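Local coordinates for uncharacterized protein (Legionella longbeachae NSW150, PDB 4JZA) that probably removes the 3-phosphate from phosphatidylinositol 3-phosphate, as a Legionella phosphoinositide phosphatase thought to act on lipids in pathogen-host interaction, at residues A[306-311]-A[388-393]; A[342-347]-A[380-385]; A[677-682]-A[756-761]; A[782-787]-A[796-801]. All coordinates share one frame; numbering follows the deposited sequence.

Interaction 1: A[306-311]-A[388-393]; sequences LPQWYW and KAVQQR
Arg393 NH1 lies at the edge of the Trp309 indole, near its plane and 3.3 Å from CD1. The same nitrogen makes a salt bridge to Glu177, and Trp309 NE1 hydrogen-bonds the other oxygen of that carboxylate. The indole and guanidinium planes stand 84° apart. The indole edge, at CD1, thus meets a face of the guanidinium, which is not a cation-pi stack. CG of Arg393 is anti to the backbone N (chi1 162°), and the chain then bends at chi2 (66°), which brings the guanidinium across to the indole. Ser397 and Tyr171 hold its NE and NH2, so all three nitrogens have partners. Pro307 CG sits over one face of the Trp309 ring, 3.5 Å above the plane and toward the rim.

Val390 fills the middle of the contact with both methyls. Its CG1 meets Trp309 CB at 4.0 Å. Its CG2 meets Gln308 CG at 3.7 Å, and the extended glutamine chain then carries OE1 to 3.6 Å from Ala389 CB. No hydrogen bond joins the segments directly. This is mixed packing, an apolar Val390 patch beside a Trp-Arg pair, and it sets the single-turn helix 308-311 against the start of helix 388-402, with helix 172-183 supplying the shared acid.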
loop_
_atom_site.group_PDB
_atom_site.type_symbol
_atom_site.label_atom_id
_atom_site.label_comp_id
_atom_site.label_asym_id
_atom_site.label_seq_id
_atom_site.Cartn_x
_atom_site.Cartn_y
_atom_site.Cartn_z
ATOM N N LEU A 306 -3.431 -23.130 -10.396
ATOM C CA LEU A 306 -2.735 -21.959 -9.945
ATOM C C LEU A 306 -2.618 -21.998 -8.431
ATOM O O LEU A 306 -3.372 -22.628 -7.751
ATOM C CB LEU A 306 -3.479 -20.724 -10.382
ATOM C CG LEU A 306 -3.403 -20.548 -11.881
ATOM C CD1 LEU A 306 -4.330 -19.412 -12.337
ATOM C CD2 LEU A 306 -1.961 -20.308 -12.293
ATOM N N PRO A 307 -1.639 -21.314 -7.901
ATOM C CA PRO A 307 -1.382 -21.362 -6.470
ATOM C C PRO A 307 -2.376 -20.609 -5.608
ATOM O O PRO A 307 -2.932 -19.599 -6.019
ATOM C CB PRO A 307 -0.029 -20.711 -6.362
ATOM C CG PRO A 307 0.006 -19.768 -7.525
ATOM C CD PRO A 307 -0.698 -20.442 -8.631
ATOM N N GLN A 308 -2.577 -21.128 -4.400
ATOM C CA GLN A 308 -3.560 -20.603 -3.456
ATOM C C GLN A 308 -3.295 -19.139 -3.077
ATOM O O GLN A 308 -4.225 -18.375 -2.899
ATOM C CB GLN A 308 -3.590 -21.515 -2.241
ATOM C CG GLN A 308 -4.706 -21.281 -1.256
ATOM C CD GLN A 308 -4.582 -22.204 -0.043
ATOM O OE1 GLN A 308 -3.502 -22.735 0.249
ATOM N NE2 GLN A 308 -5.680 -22.388 0.681
ATOM N N TRP A 309 -2.039 -18.715 -2.993
ATOM C CA TRP A 309 -1.778 -17.306 -2.771
ATOM C C TRP A 309 -2.403 -16.415 -3.834
ATOM O O TRP A 309 -2.762 -15.294 -3.551
ATOM C CB TRP A 309 -0.294 -17.001 -2.635
ATOM C CG TRP A 309 0.550 -17.161 -3.831
ATOM C CD1 TRP A 309 1.449 -18.138 -4.046
ATOM C CD2 TRP A 309 0.636 -16.279 -4.940
ATOM N NE1 TRP A 309 2.093 -17.935 -5.231
ATOM C CE2 TRP A 309 1.592 -16.797 -5.808
ATOM C CE3 TRP A 309 -0.002 -15.085 -5.286
ATOM C CZ2 TRP A 309 1.928 -16.161 -7.029
ATOM C CZ3 TRP A 309 0.337 -14.450 -6.507
ATOM C CH2 TRP A 309 1.294 -14.989 -7.342
ATOM N N TYR A 310 -2.521 -16.896 -5.059
ATOM C CA TYR A 310 -3.066 -16.094 -6.142
ATOM C C TYR A 310 -4.547 -15.927 -5.915
ATOM O O TYR A 310 -5.069 -14.812 -6.018
ATOM C CB TYR A 310 -2.804 -16.751 -7.492
ATOM C CG TYR A 310 -3.426 -16.042 -8.615
ATOM C CD1 TYR A 310 -2.943 -14.803 -9.015
ATOM C CD2 TYR A 310 -4.516 -16.583 -9.296
ATOM C CE1 TYR A 310 -3.534 -14.112 -10.064
ATOM C CE2 TYR A 310 -5.110 -15.890 -10.351
ATOM C CZ TYR A 310 -4.616 -14.649 -10.734
ATOM O OH TYR A 310 -5.180 -13.919 -11.780
ATOM N N TRP A 311 -5.230 -17.012 -5.554
ATOM C CA TRP A 311 -6.706 -16.970 -5.463
ATOM C C TRP A 311 -7.255 -16.081 -4.336
ATOM O O TRP A 311 -8.383 -15.640 -4.394
ATOM C CB TRP A 311 -7.300 -18.391 -5.339
ATOM C CG TRP A 311 -7.041 -19.307 -6.530
ATOM C CD1 TRP A 311 -6.360 -20.467 -6.508
ATOM C CD2 TRP A 311 -7.468 -19.117 -7.890
ATOM N NE1 TRP A 311 -6.322 -21.011 -7.765
ATOM C CE2 TRP A 311 -7.007 -20.203 -8.627
ATOM C CE3 TRP A 311 -8.220 -18.146 -8.540
ATOM C CZ2 TRP A 311 -7.243 -20.337 -9.978
ATOM C CZ3 TRP A 311 -8.463 -18.290 -9.897
ATOM C CH2 TRP A 311 -7.996 -19.374 -10.591
ATOM N N LYS A 388 -4.199 -20.325 6.865
ATOM C CA LYS A 388 -2.879 -20.542 7.440
ATOM C C LYS A 388 -1.854 -20.929 6.378
ATOM O O LYS A 388 -0.691 -20.599 6.496
ATOM C CB LYS A 388 -2.924 -21.605 8.539
ATOM C CG LYS A 388 -3.528 -21.116 9.840
ATOM C CD LYS A 388 -3.029 -21.931 11.031
ATOM C CE LYS A 388 -3.388 -21.250 12.355
ATOM N NZ LYS A 388 -4.784 -20.700 12.376
ATOM N N ALA A 389 -2.283 -21.628 5.344
ATOM C CA ALA A 389 -1.336 -22.141 4.370
ATOM C C ALA A 389 -0.728 -21.052 3.503
ATOM O O ALA A 389 0.439 -21.130 3.183
ATOM C CB ALA A 389 -1.979 -23.209 3.487
ATOM N N VAL A 390 -1.517 -20.050 3.130
ATOM C CA VAL A 390 -0.998 -18.931 2.347
ATOM C C VAL A 390 -0.101 -18.080 3.249
ATOM O O VAL A 390 0.895 -17.501 2.820
ATOM C CB VAL A 390 -2.123 -18.035 1.789
ATOM C CG1 VAL A 390 -1.540 -16.802 1.126
ATOM C CG2 VAL A 390 -2.969 -18.757 0.796
ATOM N N GLN A 391 -0.464 -18.019 4.519
ATOM C CA GLN A 391 0.203 -17.147 5.442
ATOM C C GLN A 391 1.608 -17.642 5.617
ATOM O O GLN A 391 2.553 -16.854 5.729
ATOM C CB GLN A 391 -0.559 -17.133 6.760
ATOM C CG GLN A 391 -0.888 -15.737 7.194
ATOM C CD GLN A 391 -1.975 -15.654 8.219
ATOM O OE1 GLN A 391 -3.077 -16.124 7.983
ATOM N NE2 GLN A 391 -1.685 -15.011 9.355
ATOM N N GLN A 392 1.737 -18.968 5.594
ATOM C CA GLN A 392 3.026 -19.651 5.714
ATOM C C GLN A 392 3.830 -19.689 4.409
ATOM O O GLN A 392 5.044 -19.804 4.430
ATOM C CB GLN A 392 2.812 -21.083 6.213
ATOM C CG GLN A 392 2.257 -21.158 7.631
ATOM C CD GLN A 392 2.032 -22.599 8.138
ATOM O OE1 GLN A 392 1.341 -22.808 9.131
ATOM N NE2 GLN A 392 2.620 -23.587 7.460
ATOM N N ARG A 393 3.169 -19.684 3.269
ATOM C CA ARG A 393 3.912 -19.652 2.022
ATOM C C ARG A 393 4.650 -18.315 1.994
ATOM O O ARG A 393 5.797 -18.284 1.598
ATOM C CB ARG A 393 2.988 -19.821 0.813
ATOM C CG ARG A 393 3.555 -19.401 -0.527
ATOM C CD ARG A 393 4.697 -20.267 -0.941
ATOM N NE ARG A 393 5.344 -19.674 -2.106
ATOM C CZ ARG A 393 4.896 -19.772 -3.343
ATOM N NH1 ARG A 393 3.799 -20.469 -3.603
ATOM N NH2 ARG A 393 5.572 -19.210 -4.335
#

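Interaction 2: A[342-347]-A[380-385]; sequences HRTLPL and TRDGLN
Arg343 and Thr380 bring two irregular loops together with their CA atoms 5.6 Å apart, and the backbone N and O of Arg343 both bond to side chains of the other loop. The carbonyl O accepts from Thr380 OG1; the modelled length is very short, so the exact distance is doubtful. The backbone N gives a bond of 3.3 Å to Asp382 OD2, bent to 141° at the hydrogen. It meets that oxygen from above the carboxylate plane, 42° out of it.

Thr380 OG1 also accepts from Asp382 N at 3.1 Å, which makes an ST turn. One hydroxyl thus ties its own loop into a turn and links it to the loop before strand 352-359. The turn also places the Asp382 carboxylate beside the Arg343 amide. The guanidinium of Arg343 does not pair with this acid: NE lies 6.4 Å from Asp382 OD2. Its chain, bent at chi2 and chi3, carries the group over Thr380, whose CB lies 4.2 Å from its plane, toward the rim. Asn398 of helix 388-402 also packs on Arg343. The next residue, Thr344, touches Asp382 OD2 with CG2 at 3.8 Å, while Thr344 OG1 bonds to Gln317.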
loop_
_atom_site.group_PDB
_atom_site.type_symbol
_atom_site.label_atom_id
_atom_site.label_comp_id
_atom_site.label_asym_id
_atom_site.label_seq_id
_atom_site.Cartn_x
_atom_site.Cartn_y
_atom_site.Cartn_z
ATOM N N HIS A 342 3.286 -3.401 0.069
ATOM C CA HIS A 342 2.782 -4.326 -0.881
ATOM C C HIS A 342 3.066 -5.720 -0.364
ATOM O O HIS A 342 3.976 -6.393 -0.831
ATOM C CB HIS A 342 3.458 -4.098 -2.238
ATOM C CG HIS A 342 2.813 -4.869 -3.338
ATOM N ND1 HIS A 342 2.863 -4.504 -4.638
ATOM C CD2 HIS A 342 2.109 -6.008 -3.315
ATOM C CE1 HIS A 342 2.160 -5.353 -5.365
ATOM N NE2 HIS A 342 1.732 -6.300 -4.589
ATOM N N ARG A 343 2.223 -6.183 0.551
ATOM C CA ARG A 343 2.474 -7.479 1.195
ATOM C C ARG A 343 1.481 -8.591 0.861
ATOM O O ARG A 343 1.246 -9.498 1.685
ATOM C CB ARG A 343 2.588 -7.219 2.698
ATOM C CG ARG A 343 3.470 -6.007 2.955
ATOM C CD ARG A 343 4.903 -6.343 2.575
ATOM N NE ARG A 343 5.472 -7.053 3.697
ATOM C CZ ARG A 343 5.758 -8.313 3.699
ATOM N NH1 ARG A 343 5.636 -9.011 2.607
ATOM N NH2 ARG A 343 6.208 -8.873 4.788
ATOM N N THR A 344 0.904 -8.506 -0.350
ATOM C CA THR A 344 -0.067 -9.459 -0.848
ATOM C C THR A 344 0.535 -10.553 -1.762
ATOM O O THR A 344 -0.152 -11.518 -2.116
ATOM C CB THR A 344 -1.169 -8.736 -1.629
ATOM O OG1 THR A 344 -0.598 -7.915 -2.638
ATOM C CG2 THR A 344 -1.964 -7.880 -0.727
ATOM N N LEU A 345 1.814 -10.412 -2.128
ATOM C CA LEU A 345 2.488 -11.399 -2.953
ATOM C C LEU A 345 3.624 -11.997 -2.124
ATOM O O LEU A 345 4.253 -11.323 -1.305
ATOM C CB LEU A 345 3.033 -10.739 -4.202
ATOM C CG LEU A 345 2.032 -9.965 -5.081
ATOM C CD1 LEU A 345 2.783 -9.220 -6.183
ATOM C CD2 LEU A 345 1.042 -10.901 -5.734
ATOM N N PRO A 346 3.895 -13.289 -2.319
ATOM C CA PRO A 346 4.784 -14.000 -1.418
ATOM C C PRO A 346 6.254 -13.877 -1.781
ATOM O O PRO A 346 6.920 -14.853 -2.011
ATOM C CB PRO A 346 4.293 -15.445 -1.538
ATOM C CG PRO A 346 3.788 -15.547 -2.922
ATOM C CD PRO A 346 3.267 -14.191 -3.302
ATOM N N LEU A 347 6.732 -12.660 -1.815
ATOM C CA LEU A 347 8.149 -12.384 -1.947
ATOM C C LEU A 347 8.457 -11.088 -1.244
ATOM O O LEU A 347 7.605 -10.263 -1.066
ATOM C CB LEU A 347 8.560 -12.299 -3.409
ATOM C CG LEU A 347 8.123 -11.106 -4.254
ATOM C CD1 LEU A 347 8.820 -11.180 -5.602
ATOM C CD2 LEU A 347 6.623 -11.122 -4.426
ATOM N N THR A 380 3.318 -11.421 6.630
ATOM C CA THR A 380 2.524 -10.353 6.006
ATOM C C THR A 380 1.338 -9.904 6.858
ATOM O O THR A 380 0.456 -10.674 7.150
ATOM C CB THR A 380 2.105 -10.718 4.577
ATOM O OG1 THR A 380 1.144 -9.773 4.129
ATOM C CG2 THR A 380 1.531 -12.129 4.514
ATOM N N ARG A 381 1.349 -8.642 7.271
ATOM C CA ARG A 381 0.186 -8.026 7.913
ATOM C C ARG A 381 -1.078 -8.014 7.025
ATOM O O ARG A 381 -2.186 -7.886 7.526
ATOM C CB ARG A 381 0.511 -6.575 8.331
ATOM C CG ARG A 381 0.689 -5.630 7.149
ATOM C CD ARG A 381 0.846 -4.179 7.580
ATOM N NE ARG A 381 -0.276 -3.751 8.417
ATOM C CZ ARG A 381 -0.224 -2.802 9.367
ATOM N NH1 ARG A 381 0.906 -2.123 9.665
ATOM N NH2 ARG A 381 -1.334 -2.550 10.070
ATOM N N ASP A 382 -0.906 -8.121 5.718
ATOM C CA ASP A 382 -2.018 -8.079 4.787
ATOM C C ASP A 382 -2.778 -9.428 4.704
ATOM O O ASP A 382 -3.902 -9.499 4.174
ATOM C CB ASP A 382 -1.536 -7.668 3.378
ATOM C CG ASP A 382 -1.090 -6.179 3.276
ATOM O OD1 ASP A 382 -1.224 -5.405 4.262
ATOM O OD2 ASP A 382 -0.615 -5.780 2.176
ATOM N N GLY A 383 -2.193 -10.492 5.226
ATOM C CA GLY A 383 -2.791 -11.794 5.087
ATOM C C GLY A 383 -3.210 -12.439 6.390
ATOM O O GLY A 383 -3.282 -13.668 6.465
ATOM N N LEU A 384 -3.512 -11.639 7.409
ATOM C CA LEU A 384 -3.856 -12.207 8.709
ATOM C C LEU A 384 -5.241 -12.861 8.732
ATOM O O LEU A 384 -5.572 -13.590 9.679
ATOM C CB LEU A 384 -3.768 -11.150 9.804
ATOM C CG LEU A 384 -2.392 -10.500 9.976
ATOM C CD1 LEU A 384 -2.520 -9.433 11.030
ATOM C CD2 LEU A 384 -1.349 -11.530 10.368
ATOM N N ASN A 385 -6.042 -12.608 7.707
ATOM C CA ASN A 385 -7.307 -13.290 7.569
ATOM C C ASN A 385 -7.337 -14.326 6.474
ATOM O O ASN A 385 -8.365 -14.896 6.205
ATOM C CB ASN A 385 -8.409 -12.276 7.353
ATOM C CG ASN A 385 -8.651 -11.434 8.596
ATOM O OD1 ASN A 385 -8.730 -11.946 9.738
ATOM N ND2 ASN A 385 -8.771 -10.153 8.392
#

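Interaction 3: A[677-682]-A[756-761]; sequences LLCRLV and ILQVVS
Cys679 and Leu757 lie where two helices of the all-helical C-terminal part cross. Residues 756-761 belong to the phosphoinositide phosphatase C-terminal domain, and helix 676-702 packs against their helix, 748-761. The segment axes run 9.1 Å apart at closest, and their directions differ by 136°, so the pair is roughly antiparallel but strongly skewed. The nearest CA atoms are those of Cys679 and Leu757, 6.0 Å apart. This close approach goes with the small cysteine side chain at the crossing.

The contact across the helices is van der Waals packing. Cys679 SG points onto the backbone between Leu757 and Gln758, 3.5 Å from Gln758 N. Its sulfur stands beside its own backbone N (chi1 -63°), which directs it across the interface. Leu757 CB flanks the sulfur at 4.0 Å, and Gln758 CG comes near from another direction. One turn on, Val682 CG1 meets Leu757 CD1 at 3.8 Å, the two side chains crossing at about a right angle. Leu781 of helix 772-782 also packs on Leu757, and Phe784 packs on Val682.

No hydrogen bond passes between the segments; just outside them Arg680 NH2 makes a long, weak ion pair with Glu754 of the second helix. Ser761 OG comes only to 4.4 Å from Cys679 SG. That hydroxyl turns back along its own helix and donates to Gln758 O at 2.6 Å.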
loop_
_atom_site.group_PDB
_atom_site.type_symbol
_atom_site.label_atom_id
_atom_site.label_comp_id
_atom_site.label_asym_id
_atom_site.label_seq_id
_atom_site.Cartn_x
_atom_site.Cartn_y
_atom_site.Cartn_z
ATOM N N LEU A 677 -19.761 16.770 -9.280
ATOM C CA LEU A 677 -18.566 16.371 -10.014
ATOM C C LEU A 677 -18.945 15.774 -11.367
ATOM O O LEU A 677 -18.350 16.116 -12.408
ATOM C CB LEU A 677 -17.713 15.361 -9.182
ATOM C CG LEU A 677 -16.491 14.720 -9.880
ATOM C CD1 LEU A 677 -15.365 15.715 -10.210
ATOM C CD2 LEU A 677 -15.959 13.551 -9.083
ATOM N N LEU A 678 -19.925 14.870 -11.329
ATOM C CA LEU A 678 -20.514 14.259 -12.518
ATOM C C LEU A 678 -21.000 15.308 -13.503
ATOM O O LEU A 678 -20.765 15.173 -14.679
ATOM C CB LEU A 678 -21.677 13.362 -12.124
ATOM C CG LEU A 678 -22.416 12.700 -13.293
ATOM C CD1 LEU A 678 -21.574 11.726 -14.050
ATOM C CD2 LEU A 678 -23.655 11.979 -12.844
ATOM N N CYS A 679 -21.677 16.339 -13.005
ATOM C CA CYS A 679 -22.125 17.435 -13.821
ATOM C C CYS A 679 -20.947 18.247 -14.366
ATOM O O CYS A 679 -20.961 18.650 -15.510
ATOM C CB CYS A 679 -23.039 18.375 -13.044
ATOM S SG CYS A 679 -24.604 17.652 -12.457
ATOM N N ARG A 680 -19.957 18.525 -13.538
ATOM C CA ARG A 680 -18.790 19.308 -13.958
ATOM C C ARG A 680 -18.095 18.638 -15.135
ATOM O O ARG A 680 -17.746 19.318 -16.112
ATOM C CB ARG A 680 -17.807 19.456 -12.816
ATOM C CG ARG A 680 -16.426 19.902 -13.265
ATOM C CD ARG A 680 -15.587 20.364 -12.111
ATOM N NE ARG A 680 -16.088 21.650 -11.650
ATOM C CZ ARG A 680 -16.133 22.013 -10.374
ATOM N NH1 ARG A 680 -15.758 21.169 -9.407
ATOM N NH2 ARG A 680 -16.611 23.205 -10.060
ATOM N N LEU A 681 -17.948 17.316 -15.030
ATOM C CA LEU A 681 -17.260 16.520 -16.016
ATOM C C LEU A 681 -18.115 16.251 -17.233
ATOM O O LEU A 681 -17.589 16.135 -18.342
ATOM C CB LEU A 681 -16.832 15.168 -15.404
ATOM C CG LEU A 681 -15.711 15.165 -14.346
ATOM C CD1 LEU A 681 -15.327 13.750 -13.905
ATOM C CD2 LEU A 681 -14.485 15.907 -14.858
ATOM N N VAL A 682 -19.439 16.115 -17.050
ATOM C CA VAL A 682 -20.331 15.967 -18.192
ATOM C C VAL A 682 -20.260 17.230 -19.013
ATOM O O VAL A 682 -20.167 17.173 -20.217
ATOM C CB VAL A 682 -21.724 15.601 -17.761
ATOM C CG1 VAL A 682 -22.755 15.900 -18.834
ATOM C CG2 VAL A 682 -21.767 14.133 -17.415
ATOM N N ILE A 756 -26.711 24.194 -14.754
ATOM C CA ILE A 756 -28.022 23.807 -15.161
ATOM C C ILE A 756 -28.247 22.334 -14.966
ATOM O O ILE A 756 -29.333 21.918 -14.593
ATOM C CB ILE A 756 -28.240 24.159 -16.615
ATOM C CG1 ILE A 756 -28.400 25.695 -16.730
ATOM C CG2 ILE A 756 -29.476 23.450 -17.175
ATOM C CD1 ILE A 756 -28.364 26.219 -18.160
ATOM N N LEU A 757 -27.230 21.532 -15.233
ATOM C CA LEU A 757 -27.322 20.116 -14.988
ATOM C C LEU A 757 -27.373 19.721 -13.503
ATOM O O LEU A 757 -27.986 18.725 -13.164
ATOM C CB LEU A 757 -26.152 19.427 -15.633
ATOM C CG LEU A 757 -26.055 19.315 -17.141
ATOM C CD1 LEU A 757 -24.627 18.917 -17.495
ATOM C CD2 LEU A 757 -27.005 18.257 -17.661
ATOM N N GLN A 758 -26.708 20.473 -12.631
ATOM C CA GLN A 758 -26.926 20.363 -11.183
ATOM C C GLN A 758 -28.438 20.499 -10.810
ATOM O O GLN A 758 -28.996 19.682 -10.054
ATOM C CB GLN A 758 -26.148 21.440 -10.418
ATOM C CG GLN A 758 -24.806 20.986 -9.864
ATOM C CD GLN A 758 -23.794 22.128 -9.687
ATOM O OE1 GLN A 758 -24.109 23.314 -9.782
ATOM N NE2 GLN A 758 -22.577 21.759 -9.426
ATOM N N VAL A 759 -29.089 21.548 -11.321
ATOM C CA VAL A 759 -30.500 21.700 -11.107
ATOM C C VAL A 759 -31.313 20.478 -11.564
ATOM O O VAL A 759 -32.058 19.897 -10.779
ATOM C CB VAL A 759 -31.029 22.898 -11.862
ATOM C CG1 VAL A 759 -32.544 22.943 -11.726
ATOM C CG2 VAL A 759 -30.404 24.171 -11.291
ATOM N N VAL A 760 -31.151 20.097 -12.823
ATOM C CA VAL A 760 -31.835 18.948 -13.380
ATOM C C VAL A 760 -31.594 17.656 -12.601
ATOM O O VAL A 760 -32.489 16.854 -12.423
ATOM C CB VAL A 760 -31.405 18.709 -14.864
ATOM C CG1 VAL A 760 -31.857 17.330 -15.372
ATOM C CG2 VAL A 760 -31.967 19.803 -15.781
ATOM N N SER A 761 -30.361 17.436 -12.169
ATOM C CA SER A 761 -30.032 16.186 -11.501
ATOM C C SER A 761 -30.802 16.029 -10.183
ATOM O O SER A 761 -30.940 14.912 -9.711
ATOM C CB SER A 761 -28.566 16.176 -11.159
ATOM O OG SER A 761 -28.274 17.151 -10.138
#

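Interaction 4: A[782-787]-A[796-801]; sequences RSFLNC and EIVSTT
Phe784 CZ reaches two methyls of the facing helix, Ile797 CG2 and Val798 CG2, each at 3.8 Å. This is the tight, buried side of the contact. The ring meets both methyls obliquely. Its neighbouring CE1 adds a contact to Ile797 CB at 3.9 Å. Ile797 CG2 stands away from its own backbone N, which turns this methyl toward the ring.

In the C-terminal domain a loop joins helices 772-782 and 794-817, and its Phe784 packs on the early turns of the second helix. Phe794 meets its ring edge-to-face, and Leu686 and Leu694 of helix 676-702 pack on it as well. Thr801 OG1 makes the loose contact, 4.5 Å from Phe784 CZ. Its hydroxyl is taken up within the helix by a bond of 2.7 Å to Ile797 O. That oxygen also accepts from Thr801 N, and the two donors come from opposite faces of the carbonyl plane.

The more solvent-exposed side is where Ser783 meets Ile797. Ser783 OG touches Ile797 CG2 at 3.4 Å and CD1 at 4.0 Å, without a polar bond across the segments. The serine hydroxyl hydrogen-bonds instead to Arg780 O, just before the loop.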
loop_
_atom_site.group_PDB
_atom_site.type_symbol
_atom_site.label_atom_id
_atom_site.label_comp_id
_atom_site.label_asym_id
_atom_site.label_seq_id
_atom_site.Cartn_x
_atom_site.Cartn_y
_atom_site.Cartn_z
ATOM N N ARG A 782 -31.193 15.496 -18.550
ATOM C CA ARG A 782 -30.820 14.412 -17.665
ATOM C C ARG A 782 -30.207 13.279 -18.463
ATOM O O ARG A 782 -29.355 12.522 -17.973
ATOM C CB ARG A 782 -31.999 13.968 -16.819
ATOM C CG ARG A 782 -31.785 12.783 -15.876
ATOM C CD ARG A 782 -33.156 12.257 -15.365
ATOM N NE ARG A 782 -33.465 12.977 -14.145
ATOM C CZ ARG A 782 -34.531 13.730 -13.895
ATOM N NH1 ARG A 782 -35.603 13.855 -14.718
ATOM N NH2 ARG A 782 -34.544 14.331 -12.736
ATOM N N SER A 783 -30.567 13.174 -19.724
ATOM C CA SER A 783 -29.988 12.100 -20.562
ATOM C C SER A 783 -28.459 12.203 -20.723
ATOM O O SER A 783 -27.833 11.219 -21.062
ATOM C CB SER A 783 -30.688 11.986 -21.920
ATOM O OG SER A 783 -30.059 12.741 -22.951
ATOM N N PHE A 784 -27.874 13.368 -20.460
ATOM C CA PHE A 784 -26.405 13.538 -20.470
ATOM C C PHE A 784 -25.685 13.070 -19.205
ATOM O O PHE A 784 -24.468 12.964 -19.215
ATOM C CB PHE A 784 -26.009 15.005 -20.655
ATOM C CG PHE A 784 -26.384 15.575 -21.965
ATOM C CD1 PHE A 784 -25.705 15.222 -23.102
ATOM C CD2 PHE A 784 -27.380 16.491 -22.050
ATOM C CE1 PHE A 784 -26.031 15.773 -24.325
ATOM C CE2 PHE A 784 -27.727 17.046 -23.267
ATOM C CZ PHE A 784 -27.045 16.687 -24.407
ATOM N N LEU A 785 -26.448 12.815 -18.144
ATOM C CA LEU A 785 -25.953 12.379 -16.857
ATOM C C LEU A 785 -26.029 10.885 -16.712
ATOM O O LEU A 785 -25.445 10.375 -15.784
ATOM C CB LEU A 785 -26.785 12.983 -15.729
ATOM C CG LEU A 785 -26.793 14.508 -15.658
ATOM C CD1 LEU A 785 -27.580 15.003 -14.445
ATOM C CD2 LEU A 785 -25.391 15.115 -15.649
ATOM N N ASN A 786 -26.804 10.200 -17.558
ATOM C CA ASN A 786 -26.820 8.721 -17.618
ATOM C C ASN A 786 -26.095 8.222 -18.859
ATOM O O ASN A 786 -25.689 9.008 -19.728
ATOM C CB ASN A 786 -28.239 8.179 -17.624
ATOM C CG ASN A 786 -29.105 8.831 -16.557
ATOM O OD1 ASN A 786 -28.748 8.829 -15.399
ATOM N ND2 ASN A 786 -30.236 9.415 -16.954
ATOM N N CYS A 787 -25.902 6.920 -18.956
ATOM C CA CYS A 787 -25.405 6.360 -20.209
ATOM C C CYS A 787 -26.633 5.921 -20.929
ATOM O O CYS A 787 -27.620 5.597 -20.286
ATOM C CB CYS A 787 -24.463 5.206 -19.938
ATOM S SG CYS A 787 -24.726 4.692 -18.240
ATOM N N GLU A 796 -24.617 13.484 -30.804
ATOM C CA GLU A 796 -25.845 13.020 -31.405
ATOM C C GLU A 796 -27.054 13.332 -30.538
ATOM O O GLU A 796 -28.137 13.650 -31.065
ATOM C CB GLU A 796 -25.762 11.515 -31.749
ATOM C CG GLU A 796 -24.955 11.249 -33.041
ATOM C CD GLU A 796 -24.289 9.849 -33.152
ATOM O OE1 GLU A 796 -24.218 9.100 -32.124
ATOM O OE2 GLU A 796 -23.835 9.504 -34.298
ATOM N N ILE A 797 -26.887 13.257 -29.220
ATOM C CA ILE A 797 -27.947 13.663 -28.288
ATOM C C ILE A 797 -28.137 15.161 -28.324
ATOM O O ILE A 797 -29.260 15.642 -28.216
ATOM C CB ILE A 797 -27.680 13.276 -26.847
ATOM C CG1 ILE A 797 -27.550 11.761 -26.701
ATOM C CG2 ILE A 797 -28.836 13.732 -25.965
ATOM C CD1 ILE A 797 -27.202 11.287 -25.289
ATOM N N VAL A 798 -27.054 15.905 -28.444
ATOM C CA VAL A 798 -27.169 17.341 -28.618
ATOM C C VAL A 798 -28.048 17.635 -29.852
ATOM O O VAL A 798 -29.015 18.406 -29.763
ATOM C CB VAL A 798 -25.794 18.001 -28.761
ATOM C CG1 VAL A 798 -25.903 19.457 -29.206
ATOM C CG2 VAL A 798 -25.069 17.933 -27.455
ATOM N N SER A 799 -27.698 17.029 -30.978
ATOM C CA SER A 799 -28.447 17.182 -32.232
ATOM C C SER A 799 -29.963 17.028 -32.008
ATOM O O SER A 799 -30.760 17.910 -32.339
ATOM C CB SER A 799 -27.991 16.132 -33.250
ATOM O OG SER A 799 -28.033 16.662 -34.557
ATOM N N THR A 800 -30.342 15.910 -31.408
ATOM C CA THR A 800 -31.739 15.588 -31.187
ATOM C C THR A 800 -32.431 16.546 -30.221
ATOM O O THR A 800 -33.579 16.967 -30.406
ATOM C CB THR A 800 -31.810 14.202 -30.560
ATOM O OG1 THR A 800 -31.081 13.292 -31.361
ATOM C CG2 THR A 800 -33.238 13.695 -30.421
ATOM N N THR A 801 -31.723 16.866 -29.160
ATOM C CA THR A 801 -32.233 17.767 -28.154
ATOM C C THR A 801 -32.439 19.159 -28.762
ATOM O O THR A 801 -33.488 19.757 -28.535
ATOM C CB THR A 801 -31.249 17.866 -26.977
ATOM O OG1 THR A 801 -31.056 16.577 -26.371
ATOM C CG2 THR A 801 -31.754 18.878 -25.957
#

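The four contacts form two touching pairs. Interactions 1 and 2 have centres 10 Å apart, and interaction 2 is nested within the chain loop that interaction 1 closes. Trp309 joins them: its CD1 lies 3.7 Å from Pro346 CG, and its CZ3 lies 3.7 Å from Leu345 CD2. Interactions 3 and 4 have centres 13 Å apart and meet where Val682 CG1 comes 3.4 Å from Phe784 O. The pairs are separate, with nearest atoms about 26 Å apart between interactions 2 and 3. No ligand marks the active site. A CX5R sequence runs from the end of strand 545-549 into the start of helix 556-574, consistent with a phosphatase P-loop, and none of the four contacts includes it.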